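Long-range contact in glutathione S-transferase family protein (Pseudomonas putida, PDB 3LXZ), which probably conjugates reduced glutathione to a wide range of hydrophobic electrophiles, displacing halide from halogenated substrates: residues T32-G36 against G48-V52. Residues are numbered along the deposited sequence; the frame is centred on the assembly and turned at random.
Sequences TFYGG and GKVPV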
loop_
_atom_site.group_PDB
_atom_site.type_symbol
_atom_site.label_atom_id
_atom_site.label_comp_id
_atom_site.label_asym_id
_atom_site.label_seq_id
_atom_site.Cartn_x
_atom_site.Cartn_y
_atom_site.Cartn_z
ATOM N N THR A 32 -8.200 23.086 -4.190
ATOM C CA THR A 32 -7.880 23.014 -2.755
ATOM C C THR A 32 -8.902 22.108 -2.049
ATOM O O THR A 32 -10.115 22.338 -2.151
ATOM C CB THR A 32 -7.838 24.423 -2.106
ATOM O OG1 THR A 32 -6.976 25.267 -2.885
ATOM C CG2 THR A 32 -7.287 24.378 -0.658
ATOM N N PHE A 33 -8.398 21.111 -1.326
ATOM C CA PHE A 33 -9.194 20.014 -0.752
ATOM C C PHE A 33 -8.288 19.361 0.296
ATOM O O PHE A 33 -7.170 18.957 -0.013
ATOM C CB PHE A 33 -9.581 18.987 -1.831
ATOM C CG PHE A 33 -10.246 17.731 -1.281
ATOM C CD1 PHE A 33 -11.585 17.727 -0.861
ATOM C CD2 PHE A 33 -9.531 16.559 -1.213
ATOM C CE1 PHE A 33 -12.192 16.541 -0.359
ATOM C CE2 PHE A 33 -10.123 15.386 -0.716
ATOM C CZ PHE A 33 -11.460 15.391 -0.286
ATOM N N TYR A 34 -8.746 19.300 1.541
ATOM C CA TYR A 34 -7.915 18.789 2.610
ATOM C C TYR A 34 -8.350 17.384 3.078
ATOM O O TYR A 34 -7.773 16.848 4.036
ATOM C CB TYR A 34 -7.980 19.737 3.790
ATOM C CG TYR A 34 -7.395 21.109 3.522
ATOM C CD1 TYR A 34 -6.002 21.302 3.462
ATOM C CD2 TYR A 34 -8.239 22.211 3.322
ATOM C CE1 TYR A 34 -5.458 22.588 3.236
ATOM C CE2 TYR A 34 -7.717 23.490 3.099
ATOM C CZ TYR A 34 -6.336 23.671 3.052
ATOM O OH TYR A 34 -5.840 24.966 2.838
ATOM N N GLY A 35 -9.364 16.831 2.428
ATOM C CA GLY A 35 -9.876 15.501 2.775
ATOM C C GLY A 35 -10.405 15.490 4.180
ATOM O O GLY A 35 -11.138 16.411 4.571
ATOM N N GLY A 36 -10.036 14.479 4.958
ATOM C CA GLY A 36 -10.574 14.344 6.308
ATOM C C GLY A 36 -11.935 13.642 6.304
ATOM O O GLY A 36 -12.441 13.159 5.268
ATOM N N GLY A 48 -10.812 9.581 3.133
ATOM C CA GLY A 48 -10.506 10.946 3.567
ATOM C C GLY A 48 -9.065 11.325 3.250
ATOM O O GLY A 48 -8.541 12.299 3.785
ATOM N N LYS A 49 -8.421 10.540 2.394
ATOM C CA LYS A 49 -7.020 10.785 2.045
ATOM C C LYS A 49 -6.904 11.784 0.920
ATOM O O LYS A 49 -7.812 11.999 0.167
ATOM C CB LYS A 49 -6.313 9.489 1.580
ATOM C CG LYS A 49 -6.195 8.373 2.660
ATOM C CD LYS A 49 -5.644 8.874 3.988
ATOM C CE LYS A 49 -5.838 7.804 5.025
ATOM N NZ LYS A 49 -5.278 8.103 6.376
ATOM N N VAL A 50 -5.728 12.374 0.816
ATOM C CA VAL A 50 -5.392 13.259 -0.274
ATOM C C VAL A 50 -4.203 12.617 -0.977
ATOM O O VAL A 50 -3.348 12.014 -0.294
ATOM C CB VAL A 50 -5.028 14.624 0.354
ATOM C CG1 VAL A 50 -4.095 15.435 -0.506
ATOM C CG2 VAL A 50 -6.305 15.379 0.722
ATOM N N PRO A 51 -4.107 12.749 -2.326
ATOM C CA PRO A 51 -4.943 13.500 -3.265
ATOM C C PRO A 51 -6.046 12.688 -3.914
ATOM O O PRO A 51 -6.086 11.483 -3.753
ATOM C CB PRO A 51 -3.943 13.896 -4.350
ATOM C CG PRO A 51 -3.025 12.687 -4.404
ATOM C CD PRO A 51 -2.873 12.259 -2.980
ATOM N N VAL A 52 -6.891 13.358 -4.710
ATOM C CA VAL A 52 -7.886 12.683 -5.543
ATOM C C VAL A 52 -7.770 13.238 -6.970
ATOM O O VAL A 52 -7.662 14.455 -7.139
ATOM C CB VAL A 52 -9.306 12.884 -4.986
ATOM C CG1 VAL A 52 -10.331 12.027 -5.736
ATOM C CG2 VAL A 52 -9.348 12.502 -3.537
#
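The cis-proline loop of the thioredoxin-like glutathione S-transferase domain, with glutathione-binding K49 and V50 just before cis P51, meets the loop after strand 28-32 through F33, G35, G36, G48, V50 and V52. One backbone hydrogen bond ties the loops: G36 N donates to G48 O at 2.9 Å. It is nearly straight, 165° at the hydrogen, and the donor sits 17° off the carbonyl plane. G35 CA lies 3.6 Å from the same G48 O. All three glycines have positive phi. With no side chain on any of them, the two backbones come close, G36 CA to G48 CA 4.4 Å. G36 O is buried here without a polar partner.

Beside this bond the contact is apolar. F33 CG is anti to the backbone N (chi1 172°), which carries the ring across to both valines. F33 CD2 meets V50 CG2 at 3.9 Å, from a position oblique to the ring, and F33 CE2 reaches V52 CG2 at 4.1 Å. V50 CG2 also packs on the backbone, 3.7 Å from Y34 C. G35 N lies over the ring centre of F33, 3.5 Å above the plane.

V44 touches both F33 and V52. V50 also packs on S11, another glutathione-binding residue, and on Y14 of helix 12-23. Y34 packs on helix 198-218. F33 and V52 bond through their backbones to G7 and Y6 of strand 3-7, which lies between strands 28-32 and 52-55.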